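Long-range contacts in YARHG domain-containing protein (Legionella pneumophila subsp. pneumophila, PDB 4G2A), which is of unknown function, a two-domain protein thought to bind a nutrient, joining a DUF4424 family region to a C-terminal YARHG domain: residues 50-55 against 137-142; 97-102 against 127-132; 152-157 against 195-200; 181-186 against 233-238. One frame throughout, in Å; residues are numbered along the deposited sequence. Where two conformers were deposited one is given.

Contact 1. Residues 50-55 against 137-142; sequences FTFKNT and VNIHHD
Phe-50 and Phe-52 on strand 43-54 lay their rings on the same side of the sheet as Ile-139 of the antiparallel strand 136-150, and Ile-139 touches both rings, each with a different branch. In Phe-52, CE2 comes within 3.5 Å of CG1 of Ile-139, while CB of Ile-139 lies in the plane of that ring, at its edge. Phe-50 takes the other branch, its CD2 standing 3.8 Å from CG2 of Ile-139. Further along, Phe-50 presents an edge to His-141 in a T-shaped pair, the ring planes at 68°; CE2 of Phe-50 sits over one imidazole face, displaced toward ND1, with 3.5 Å between those two atoms. CG of Phe-50 is anti to the carbonyl carbon (chi1 -43°), which carries its ring past Ile-139 toward His-141.

Beneath the side chains, two hydrogen-bonded pairs fix the register. Phe-50 and Ile-139 exchange N-H...O bonds, the one from Ile-139 N to Phe-50 O being 2.9 Å and almost straight at 178°. Phe-52 and Val-137 do the same, with Val-137 N 2.9 Å from Phe-52 O. Thr-51 and Asn-138 form the non-hydrogen-bonded pair between them and point to the other face, where Thr-51 OG1 bonds to Ser-25 and Asn-138 OD1 to Asn-49.

Strand 10-15 covers Phe-50 and Phe-52 through Pro-13, and Trp-127 and Phe-131 pack on the same apolar side. Backbone polarity is thus spent within the sheet, while one face is aromatic and aliphatic and the other carries hydroxyl and amide groups.

Contact 2. Residues 97-102 against 127-132; sequences VTVNDK and WKTTFP
Val-99, Trp-127 and Val-97 carry most of this contact, in which two valines of strand 95-99 rest on one indole of strand 123-131. Val-97 places CG2 over the face of Trp-127, 4.0 Å from the centroid of the five-membered ring and 17° off its normal: a CH-pi contact. The same methyl is 3.8 Å from CE2 of Trp-127, where the two rings of the indole join. Its other branch, CG1, only brushes the benzene part, 4.2 Å from CE3 of Trp-127.

Val-99, two residues on and pointing the same way, approaches the pyrrole end instead: its CG2 is 3.7 Å from CD1 of Trp-127, meeting the ring obliquely. That methyl also comes 4.3 Å from CG2 of Thr-129, so it lies between the indole and the methyl of Thr-129. In Trp-127, CG stands between the backbone N and the carbonyl carbon (chi1 65°), a crowded position that swings the indole across to the valines. The strand segments run 8.8 Å apart at an angle of 20°; the interval is filled mainly by side chains, with no backbone pairing between the two segments.

After Val-99 the chain reverses through a type I' turn to Lys-102, closed by a bond of 3.0 Å from Lys-102 N to Val-99 O.

Strand 102-110, which follows the turn, pairs with both 95-99 and 123-131 and sets Val-104 beside both valines and the indole. Strand 95-99 pairs on its other edge with strand 136-150, whose Ile-139 touches Val-99, while strand 123-131 bonds to strand 60-68, which supplies Met-64 and Phe-66 to the surroundings of Trp-127.

Contact 3. Residues 152-157 against 195-200; sequences MGYHWV and ADYLNP
Apolar packing joins Tyr-154 to Leu-198, whose two methyls both lie on one side of the Tyr-154 ring, while CB of the selenomethionine Met-152 covers the other face. CD2 of Leu-198 lies 3.6 Å from CE2 of Tyr-154, and its other methyl, CD1, is equally near the phenolic OH of Tyr-154. The side chains cross at about a right angle, the leucine meeting the ring obliquely.

Aromatic contacts come next. The hydroxyl of Tyr-197 reaches the edge of the Tyr-154 ring, in its plane, with OH of Tyr-197 3.8 Å from CE2 of Tyr-154. Trp-156 extends its benzene end to the same residue: CZ2 of Trp-156 is 4.1 Å from CE2 of Tyr-197, at the edge of the tyrosine ring. CG of Leu-198 in turn lies over a face of Tyr-197, so the loop packs on itself as well as on the strand.

Among the polar bonds, Tyr-154 OH bonds to Asp-192, just ahead of 195-200 in the same loop, and so ties the ring to that loop; Trp-156 NE1 bonds to Asp-150 on its own side. Within the loop, Asn-199 N donates to Asp-196 O at 2.8 Å.

That bond closes a type I turn. The arrangement is a loop between strands 185-187 and 206-208 folded over aromatic side chains at the beginning of strand 155-160, close to the disulfide Cys-188–Cys-232.

Contact 4. Residues 181-186 against 233-238; sequences PNTPTR and LFTGIS. With SO4 (sulfate ion), chain H; SO4 (sulfate ion), chain G.
Arg-186 and Phe-234 form an antiparallel hydrogen-bonded pair, yet the ends of their side chains lead away from the partner strand, so the backbone does the joining. Phe-234 N donates to Arg-186 O at 2.7 Å, nearly straight at 170°; the return bond, from Arg-186 N to Phe-234 O, is longer at 3.3 Å.

Next to this pair, apolar groups meet. Leu-233 sends CD1 across Pro-181 at about a right angle, 3.7 Å from its CG. The methyls of Thr-183 and Thr-235 face each other obliquely, CG2 to CG2 4.2 Å. Thr-185 turns its own OG1 to Tyr-216, its CB lying against Phe-234 O.

Arg-186 bends at chi2 (-54°), folding its guanidinium back so that NH1 donates to Thr-185 O at 2.8 Å. Two sulfate ions, probably from the crystallisation liquor, lie along the edge of that flat group. NH2 gives the sulfate of chain H a bond of 2.8 Å to its O2, and both NE and NH2 donate to O4 of the sulfate of chain G; the remaining bonds to the ions are weak. Trp-294 and Arg-214 also touch Arg-186.

Where the strand passes into helix 236-250, one water receives a bond from Gly-236 N, gives one to Pro-184 O 2.6 Å away, and bonds to Thr-183 OG1. It thus occupies the first amide of the helix in place of a side-chain cap. Chemically, a short two-bond strand pairing is continued by one bridging water, with an arginine whose charge is probably balanced, in this crystal, by the sulfates.

How the contacts relate
Contacts 1 and 2 lie side by side about 8 Å apart between centres, both mostly buried: strand 136-150 pairs with 43-54 in the first and with 95-99, used by the second, through bonds such as Asn-100 N to Asn-138 O. Contact 1 unites strands by backbone bonds, contact 2 mainly by side-chain packing. With centres 31 to 37 Å from those of contacts 1 and 2, contacts 3 and 4 share the pairing of strands 155-160 and 229-235, where Leu-233 N meets His-155 O, and their segments alternate along the chain. Contact 3 is a partly exposed loop packing, whereas contact 4 combines buried strand pairing with water and sulfate at the entry to helix 236-250.

Contact 1. Residues 50-55 against 137-142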
# COMPACT_ATOMS: atom_id res chain seq x y z
N PHE A 50 -0.13 8.57 17.94
CA PHE A 50 -1.50 8.87 18.32
C PHE A 50 -1.51 9.61 19.63
O PHE A 50 -0.74 9.29 20.54
CB PHE A 50 -2.36 7.59 18.47
CG PHE A 50 -2.17 6.54 17.41
CD1 PHE A 50 -2.90 6.59 16.22
CD2 PHE A 50 -1.25 5.52 17.57
CE1 PHE A 50 -2.68 5.65 15.20
CE2 PHE A 50 -1.04 4.58 16.56
CZ PHE A 50 -1.77 4.64 15.39
N THR A 51 -2.39 10.60 19.74
CA THR A 51 -2.53 11.39 20.95
C THR A 51 -3.95 11.16 21.43
O THR A 51 -4.89 11.33 20.66
CB THR A 51 -2.19 12.87 20.67
OG1 THR A 51 -0.94 12.97 19.99
CG2 THR A 51 -2.14 13.71 21.90
N PHE A 52 -4.09 10.70 22.66
CA PHE A 52 -5.38 10.42 23.29
C PHE A 52 -5.58 11.31 24.48
O PHE A 52 -4.61 11.55 25.20
CB PHE A 52 -5.46 8.96 23.74
CG PHE A 52 -5.46 7.94 22.63
CD1 PHE A 52 -6.65 7.55 22.03
CD2 PHE A 52 -4.28 7.34 22.22
CE1 PHE A 52 -6.65 6.60 21.01
CE2 PHE A 52 -4.28 6.39 21.21
CZ PHE A 52 -5.47 6.01 20.62
N LYS A 53 -6.81 11.78 24.71
CA LYS A 53 -7.07 12.59 25.89
C LYS A 53 -8.19 11.99 26.77
O LYS A 53 -9.29 11.67 26.28
CB LYS A 53 -7.40 14.06 25.53
CG LYS A 53 -7.34 14.95 26.78
CD LYS A 53 -7.77 16.39 26.54
CE LYS A 53 -8.08 17.13 27.84
NZ LYS A 53 -9.49 16.91 28.29
N ASN A 54 -7.91 11.87 28.08
CA ASN A 54 -8.88 11.47 29.08
C ASN A 54 -9.78 12.69 29.33
O ASN A 54 -9.28 13.72 29.78
CB ASN A 54 -8.19 10.99 30.36
CG ASN A 54 -9.16 10.59 31.46
OD1 ASN A 54 -10.34 10.37 31.22
ND2 ASN A 54 -8.67 10.45 32.67
N THR A 55 -11.08 12.61 29.00
CA THR A 55 -11.96 13.76 29.16
C THR A 55 -12.61 13.80 30.55
O THR A 55 -13.31 14.77 30.87
CB THR A 55 -13.02 13.80 28.06
OG1 THR A 55 -13.91 12.70 28.22
CG2 THR A 55 -12.40 13.82 26.68
N VAL A 137 -2.25 10.78 26.70
CA VAL A 137 -1.35 9.63 26.62
C VAL A 137 -0.90 9.51 25.18
O VAL A 137 -1.71 9.63 24.26
CB VAL A 137 -1.98 8.31 27.19
CG1 VAL A 137 -1.20 7.07 26.78
CG2 VAL A 137 -2.08 8.39 28.71
N ASN A 138 0.41 9.35 24.99
CA ASN A 138 1.01 9.16 23.67
C ASN A 138 1.11 7.66 23.35
O ASN A 138 1.61 6.89 24.18
CB ASN A 138 2.38 9.81 23.59
CG ASN A 138 2.82 10.00 22.17
OD1 ASN A 138 2.40 10.95 21.50
ND2 ASN A 138 3.63 9.09 21.65
N ILE A 139 0.59 7.25 22.18
CA ILE A 139 0.66 5.87 21.70
C ILE A 139 1.46 5.90 20.42
O ILE A 139 1.20 6.74 19.57
CB ILE A 139 -0.73 5.15 21.55
CG1 ILE A 139 -1.53 5.07 22.90
CG2 ILE A 139 -0.59 3.74 20.90
CD1 ILE A 139 -0.86 4.32 24.09
N HIS A 140 2.45 5.01 20.30
CA HIS A 140 3.27 4.87 19.10
C HIS A 140 3.31 3.41 18.65
O HIS A 140 3.49 2.51 19.47
CB HIS A 140 4.70 5.41 19.29
CG HIS A 140 5.49 5.40 18.02
ND1 HIS A 140 6.36 4.37 17.72
CD2 HIS A 140 5.46 6.26 16.98
CE1 HIS A 140 6.86 4.66 16.53
NE2 HIS A 140 6.34 5.78 16.04
N HIS A 141 3.12 3.20 17.35
CA HIS A 141 3.16 1.93 16.65
C HIS A 141 4.31 1.92 15.65
O HIS A 141 4.61 2.94 15.01
CB HIS A 141 1.85 1.67 15.90
CG HIS A 141 0.69 1.30 16.76
ND1 HIS A 141 -0.58 1.16 16.22
CD2 HIS A 141 0.62 1.08 18.09
CE1 HIS A 141 -1.37 0.85 17.24
NE2 HIS A 141 -0.68 0.79 18.38
N ASP A 142 4.94 0.77 15.52
CA ASP A 142 6.02 0.52 14.57
C ASP A 142 5.86 -0.94 14.17
O ASP A 142 5.85 -1.81 15.03
CB ASP A 142 7.41 0.84 15.17
CG ASP A 142 8.63 0.53 14.32
OD1 ASP A 142 8.46 0.07 13.18
OD2 ASP A 142 9.76 0.72 14.82

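Contact 2. Residues 97-102 against 127-132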
# COMPACT_ATOMS: atom_id res chain seq x y z
N VAL A 97 4.86 -1.45 20.28
CA VAL A 97 4.02 -0.40 20.83
C VAL A 97 4.71 0.20 22.07
O VAL A 97 5.28 -0.53 22.90
CB VAL A 97 2.55 -0.84 21.12
CG1 VAL A 97 2.46 -2.12 21.95
CG2 VAL A 97 1.72 0.29 21.75
N THR A 98 4.72 1.55 22.13
CA THR A 98 5.22 2.34 23.25
C THR A 98 4.06 3.17 23.81
O THR A 98 3.27 3.75 23.05
CB THR A 98 6.43 3.23 22.87
OG1 THR A 98 6.00 4.35 22.10
CG2 THR A 98 7.54 2.48 22.15
N VAL A 99 3.94 3.21 25.15
CA VAL A 99 2.94 3.99 25.88
C VAL A 99 3.72 5.07 26.59
O VAL A 99 4.61 4.74 27.38
CB VAL A 99 2.10 3.12 26.86
CG1 VAL A 99 1.13 3.99 27.67
CG2 VAL A 99 1.35 2.02 26.12
N ASN A 100 3.45 6.36 26.25
CA ASN A 100 4.15 7.53 26.80
C ASN A 100 5.69 7.36 26.63
O ASN A 100 6.48 7.52 27.57
CB ASN A 100 3.76 7.80 28.26
CG ASN A 100 2.45 8.53 28.43
OD1 ASN A 100 1.92 9.14 27.51
ND2 ASN A 100 1.92 8.51 29.64
N ASP A 101 6.06 6.93 25.41
CA ASP A 101 7.41 6.68 24.89
C ASP A 101 8.17 5.51 25.60
O ASP A 101 9.35 5.30 25.31
CB ASP A 101 8.22 8.00 24.84
CG ASP A 101 7.54 9.01 23.91
OD1 ASP A 101 7.38 8.69 22.69
OD2 ASP A 101 7.07 10.07 24.41
N LYS A 102 7.46 4.69 26.41
CA LYS A 102 7.98 3.47 27.05
C LYS A 102 7.41 2.23 26.35
O LYS A 102 6.18 2.07 26.26
CB LYS A 102 7.65 3.44 28.55
CG LYS A 102 8.21 2.21 29.28
CD LYS A 102 7.83 2.25 30.74
CE LYS A 102 8.02 0.93 31.44
NZ LYS A 102 7.41 0.94 32.80
N TRP A 127 -2.78 -4.12 25.01
CA TRP A 127 -1.91 -3.48 25.99
C TRP A 127 -2.76 -2.59 26.92
O TRP A 127 -3.84 -2.12 26.53
CB TRP A 127 -0.77 -2.68 25.31
CG TRP A 127 -1.23 -1.50 24.49
CD1 TRP A 127 -1.31 -0.20 24.90
CD2 TRP A 127 -1.59 -1.50 23.10
NE1 TRP A 127 -1.78 0.59 23.88
CE2 TRP A 127 -1.93 -0.17 22.75
CE3 TRP A 127 -1.68 -2.50 22.11
CZ2 TRP A 127 -2.36 0.18 21.47
CZ3 TRP A 127 -2.11 -2.15 20.85
CH2 TRP A 127 -2.45 -0.82 20.54
N LYS A 128 -2.28 -2.35 28.15
CA LYS A 128 -2.98 -1.49 29.11
C LYS A 128 -2.48 -0.08 28.99
O LYS A 128 -1.31 0.14 28.64
CB LYS A 128 -2.82 -1.99 30.56
CG LYS A 128 -3.41 -3.37 30.84
CD LYS A 128 -4.94 -3.39 30.98
CE LYS A 128 -5.51 -4.79 30.85
NZ LYS A 128 -4.93 -5.74 31.85
N THR A 129 -3.37 0.89 29.23
CA THR A 129 -3.05 2.32 29.21
C THR A 129 -3.77 2.98 30.40
O THR A 129 -4.99 2.88 30.52
CB THR A 129 -3.41 2.99 27.87
OG1 THR A 129 -4.83 3.09 27.76
CG2 THR A 129 -2.86 2.27 26.66
N THR A 130 -2.99 3.60 31.29
CA THR A 130 -3.53 4.31 32.45
C THR A 130 -3.47 5.80 32.15
O THR A 130 -2.43 6.33 31.74
CB THR A 130 -2.82 3.92 33.77
OG1 THR A 130 -2.96 2.50 33.96
CG2 THR A 130 -3.42 4.61 34.98
N PHE A 131 -4.60 6.46 32.33
CA PHE A 131 -4.69 7.88 32.14
C PHE A 131 -4.98 8.57 33.47
O PHE A 131 -6.10 8.42 33.98
CB PHE A 131 -5.79 8.27 31.14
CG PHE A 131 -5.69 7.83 29.70
CD1 PHE A 131 -5.90 6.50 29.35
CD2 PHE A 131 -5.54 8.77 28.69
CE1 PHE A 131 -5.87 6.11 28.01
CE2 PHE A 131 -5.53 8.38 27.35
CZ PHE A 131 -5.67 7.05 27.02
N PRO A 132 -4.02 9.39 33.99
CA PRO A 132 -4.32 10.24 35.16
C PRO A 132 -5.50 11.21 34.89
O PRO A 132 -5.90 11.34 33.72
CB PRO A 132 -3.00 11.04 35.35
CG PRO A 132 -1.96 10.25 34.65
CD PRO A 132 -2.66 9.65 33.47

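Contact 3. Residues 152-157 against 195-200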
# COMPACT_ATOMS: atom_id res chain seq x y z
N MSE A 152 -4.57 -7.34 -11.76
CA MSE A 152 -4.80 -6.16 -12.61
C MSE A 152 -3.53 -5.33 -12.68
O MSE A 152 -3.44 -4.38 -13.46
CB MSE A 152 -5.97 -5.32 -12.07
CG MSE A 152 -7.26 -6.12 -11.83
SE MSE A 152 -8.19 -6.62 -13.46
CE MSE A 152 -7.36 -8.27 -13.87
N GLY A 153 -2.56 -5.69 -11.84
CA GLY A 153 -1.28 -5.01 -11.72
C GLY A 153 -1.25 -3.92 -10.69
O GLY A 153 -0.30 -3.14 -10.65
N TYR A 154 -2.27 -3.86 -9.85
CA TYR A 154 -2.34 -2.82 -8.82
C TYR A 154 -1.53 -3.17 -7.59
O TYR A 154 -1.32 -4.34 -7.30
CB TYR A 154 -3.79 -2.60 -8.38
CG TYR A 154 -4.80 -2.30 -9.45
CD1 TYR A 154 -4.42 -1.69 -10.65
CD2 TYR A 154 -6.16 -2.53 -9.24
CE1 TYR A 154 -5.36 -1.34 -11.61
CE2 TYR A 154 -7.10 -2.20 -10.20
CZ TYR A 154 -6.71 -1.60 -11.39
OH TYR A 154 -7.64 -1.27 -12.34
N HIS A 155 -1.09 -2.14 -6.86
CA HIS A 155 -0.44 -2.20 -5.55
C HIS A 155 -1.39 -1.46 -4.62
O HIS A 155 -1.89 -0.38 -4.99
CB HIS A 155 0.96 -1.59 -5.56
CG HIS A 155 2.08 -2.58 -5.74
ND1 HIS A 155 2.54 -2.94 -7.01
CD2 HIS A 155 2.87 -3.18 -4.81
CE1 HIS A 155 3.55 -3.78 -6.80
NE2 HIS A 155 3.78 -3.96 -5.50
N TRP A 156 -1.76 -2.07 -3.52
CA TRP A 156 -2.70 -1.48 -2.57
C TRP A 156 -2.02 -1.16 -1.25
O TRP A 156 -1.33 -2.00 -0.68
CB TRP A 156 -3.88 -2.42 -2.32
CG TRP A 156 -4.83 -2.53 -3.47
CD1 TRP A 156 -4.86 -3.51 -4.41
CD2 TRP A 156 -5.95 -1.68 -3.74
NE1 TRP A 156 -5.89 -3.30 -5.28
CE2 TRP A 156 -6.58 -2.18 -4.90
CE3 TRP A 156 -6.47 -0.52 -3.13
CZ2 TRP A 156 -7.72 -1.57 -5.46
CZ3 TRP A 156 -7.60 0.08 -3.68
CH2 TRP A 156 -8.20 -0.43 -4.85
N VAL A 157 -2.21 0.06 -0.77
CA VAL A 157 -1.70 0.50 0.53
C VAL A 157 -2.96 0.93 1.26
O VAL A 157 -3.79 1.65 0.70
CB VAL A 157 -0.53 1.53 0.49
CG1 VAL A 157 -0.70 2.54 -0.63
CG2 VAL A 157 -0.33 2.23 1.83
N ALA A 195 -13.01 3.57 -13.29
CA ALA A 195 -13.62 3.21 -12.00
C ALA A 195 -13.31 4.14 -10.80
O ALA A 195 -12.17 4.59 -10.61
CB ALA A 195 -13.23 1.80 -11.63
N ASP A 196 -14.34 4.34 -9.96
CA ASP A 196 -14.29 5.18 -8.76
C ASP A 196 -13.70 4.45 -7.55
O ASP A 196 -13.14 5.11 -6.69
CB ASP A 196 -15.69 5.71 -8.41
CG ASP A 196 -16.16 6.85 -9.29
OD1 ASP A 196 -15.70 6.95 -10.44
OD2 ASP A 196 -17.02 7.63 -8.82
N TYR A 197 -13.79 3.11 -7.48
CA TYR A 197 -13.21 2.38 -6.34
C TYR A 197 -11.69 2.55 -6.32
O TYR A 197 -11.03 2.19 -5.34
CB TYR A 197 -13.63 0.90 -6.33
CG TYR A 197 -12.88 0.02 -7.31
CD1 TYR A 197 -13.31 -0.13 -8.62
CD2 TYR A 197 -11.75 -0.69 -6.91
CE1 TYR A 197 -12.64 -0.96 -9.52
CE2 TYR A 197 -11.04 -1.49 -7.81
CZ TYR A 197 -11.50 -1.64 -9.11
OH TYR A 197 -10.84 -2.48 -9.97
N LEU A 198 -11.13 3.07 -7.42
CA LEU A 198 -9.71 3.34 -7.61
C LEU A 198 -9.35 4.74 -7.12
O LEU A 198 -8.17 5.02 -6.94
CB LEU A 198 -9.33 3.18 -9.09
CG LEU A 198 -9.43 1.78 -9.66
CD1 LEU A 198 -9.12 1.80 -11.14
CD2 LEU A 198 -8.48 0.84 -8.96
N ASN A 199 -10.35 5.61 -6.87
CA ASN A 199 -10.09 6.96 -6.35
C ASN A 199 -9.57 6.89 -4.94
O ASN A 199 -10.09 6.10 -4.15
CB ASN A 199 -11.32 7.83 -6.40
CG ASN A 199 -11.71 8.24 -7.77
OD1 ASN A 199 -10.89 8.27 -8.70
ND2 ASN A 199 -12.97 8.62 -7.92
N PRO A 200 -8.53 7.67 -4.60
CA PRO A 200 -7.98 7.58 -3.24
C PRO A 200 -8.94 8.09 -2.18
O PRO A 200 -9.65 9.06 -2.39
CB PRO A 200 -6.71 8.44 -3.30
CG PRO A 200 -6.43 8.62 -4.78
CD PRO A 200 -7.76 8.62 -5.43

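Contact 4. Residues 181-186 against 233-238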
# COMPACT_ATOMS: atom_id res chain seq x y z
N PRO A 181 6.09 5.68 -1.40
CA PRO A 181 6.47 4.40 -2.04
C PRO A 181 7.98 4.18 -2.19
O PRO A 181 8.42 3.02 -2.21
CB PRO A 181 5.79 4.49 -3.40
CG PRO A 181 4.66 5.45 -3.22
CD PRO A 181 5.22 6.48 -2.28
N ASN A 182 8.78 5.27 -2.32
CA ASN A 182 10.23 5.23 -2.50
C ASN A 182 10.63 4.63 -3.87
O ASN A 182 11.78 4.22 -4.06
CB ASN A 182 10.91 4.49 -1.35
CG ASN A 182 10.91 5.31 -0.09
OD1 ASN A 182 11.32 6.47 -0.09
ND2 ASN A 182 10.46 4.74 0.99
N THR A 183 9.68 4.60 -4.82
CA THR A 183 9.87 4.14 -6.20
C THR A 183 8.95 5.00 -7.07
O THR A 183 7.93 5.44 -6.53
CB THR A 183 9.61 2.62 -6.34
OG1 THR A 183 10.07 2.16 -7.62
CG2 THR A 183 8.14 2.24 -6.18
N PRO A 184 9.21 5.26 -8.38
CA PRO A 184 8.24 6.08 -9.15
C PRO A 184 6.87 5.39 -9.26
O PRO A 184 6.79 4.17 -9.43
CB PRO A 184 8.93 6.26 -10.52
CG PRO A 184 10.37 6.00 -10.26
CD PRO A 184 10.37 4.91 -9.21
N THR A 185 5.79 6.16 -9.03
CA THR A 185 4.42 5.65 -9.06
C THR A 185 3.46 6.62 -9.74
O THR A 185 3.77 7.79 -9.95
CB THR A 185 3.85 5.35 -7.62
OG1 THR A 185 3.77 6.56 -6.89
CG2 THR A 185 4.64 4.32 -6.84
N ARG A 186 2.28 6.10 -10.03
CA ARG A 186 1.08 6.78 -10.52
C ARG A 186 -0.12 6.17 -9.81
O ARG A 186 -0.08 4.99 -9.44
CB ARG A 186 0.92 6.64 -12.05
CG ARG A 186 1.73 7.62 -12.89
CD ARG A 186 1.48 9.06 -12.50
NE ARG A 186 2.31 10.01 -13.24
CZ ARG A 186 3.54 10.38 -12.90
NH1 ARG A 186 4.13 9.83 -11.85
NH2 ARG A 186 4.20 11.26 -13.63
N LEU A 233 -1.99 2.08 -6.35
CA LEU A 233 -0.84 2.59 -7.10
C LEU A 233 -0.32 1.68 -8.17
O LEU A 233 -0.40 0.45 -8.05
CB LEU A 233 0.35 2.86 -6.15
CG LEU A 233 0.19 3.88 -5.03
CD1 LEU A 233 1.41 3.87 -4.12
CD2 LEU A 233 -0.06 5.26 -5.58
N PHE A 234 0.29 2.29 -9.20
CA PHE A 234 1.01 1.56 -10.23
C PHE A 234 2.48 1.78 -10.00
O PHE A 234 2.90 2.91 -9.81
CB PHE A 234 0.61 2.00 -11.67
CG PHE A 234 -0.49 1.20 -12.33
CD1 PHE A 234 -0.34 -0.16 -12.56
CD2 PHE A 234 -1.65 1.83 -12.77
CE1 PHE A 234 -1.36 -0.90 -13.16
CE2 PHE A 234 -2.67 1.09 -13.38
CZ PHE A 234 -2.52 -0.26 -13.57
N THR A 235 3.26 0.71 -9.99
CA THR A 235 4.71 0.76 -9.91
C THR A 235 5.20 0.57 -11.34
O THR A 235 4.39 0.20 -12.20
CB THR A 235 5.24 -0.29 -8.94
OG1 THR A 235 4.73 -1.55 -9.36
CG2 THR A 235 4.87 -0.01 -7.50
N GLY A 236 6.47 0.84 -11.60
CA GLY A 236 7.06 0.76 -12.94
C GLY A 236 6.87 -0.54 -13.69
O GLY A 236 6.17 -0.58 -14.71
N ILE A 237 7.49 -1.62 -13.19
CA ILE A 237 7.46 -2.95 -13.82
C ILE A 237 6.01 -3.47 -13.89
O ILE A 237 5.62 -4.00 -14.93
CB ILE A 237 8.41 -3.96 -13.09
CG1 ILE A 237 9.84 -3.39 -12.88
CG2 ILE A 237 8.40 -5.33 -13.73
CD1 ILE A 237 10.97 -4.00 -13.63
N SER A 238 5.21 -3.31 -12.80
CA SER A 238 3.82 -3.79 -12.78
C SER A 238 2.96 -3.08 -13.84
O SER A 238 2.08 -3.72 -14.41
CB SER A 238 3.19 -3.61 -11.40
OG SER A 238 3.88 -4.35 -10.41
S SO4 H . 7.07 12.01 -11.75
O1 SO4 H . 7.32 10.56 -11.62
O2 SO4 H . 6.75 12.30 -13.15
O3 SO4 H . 5.96 12.41 -10.90
O4 SO4 H . 8.26 12.76 -11.36
S SO4 G . 2.22 11.39 -16.72
O1 SO4 G . 3.67 11.21 -16.86
O2 SO4 G . 1.67 11.99 -17.94
O3 SO4 G . 1.57 10.09 -16.51
O4 SO4 G . 1.94 12.27 -15.59
O HOH W 1 8.25 2.05 -9.80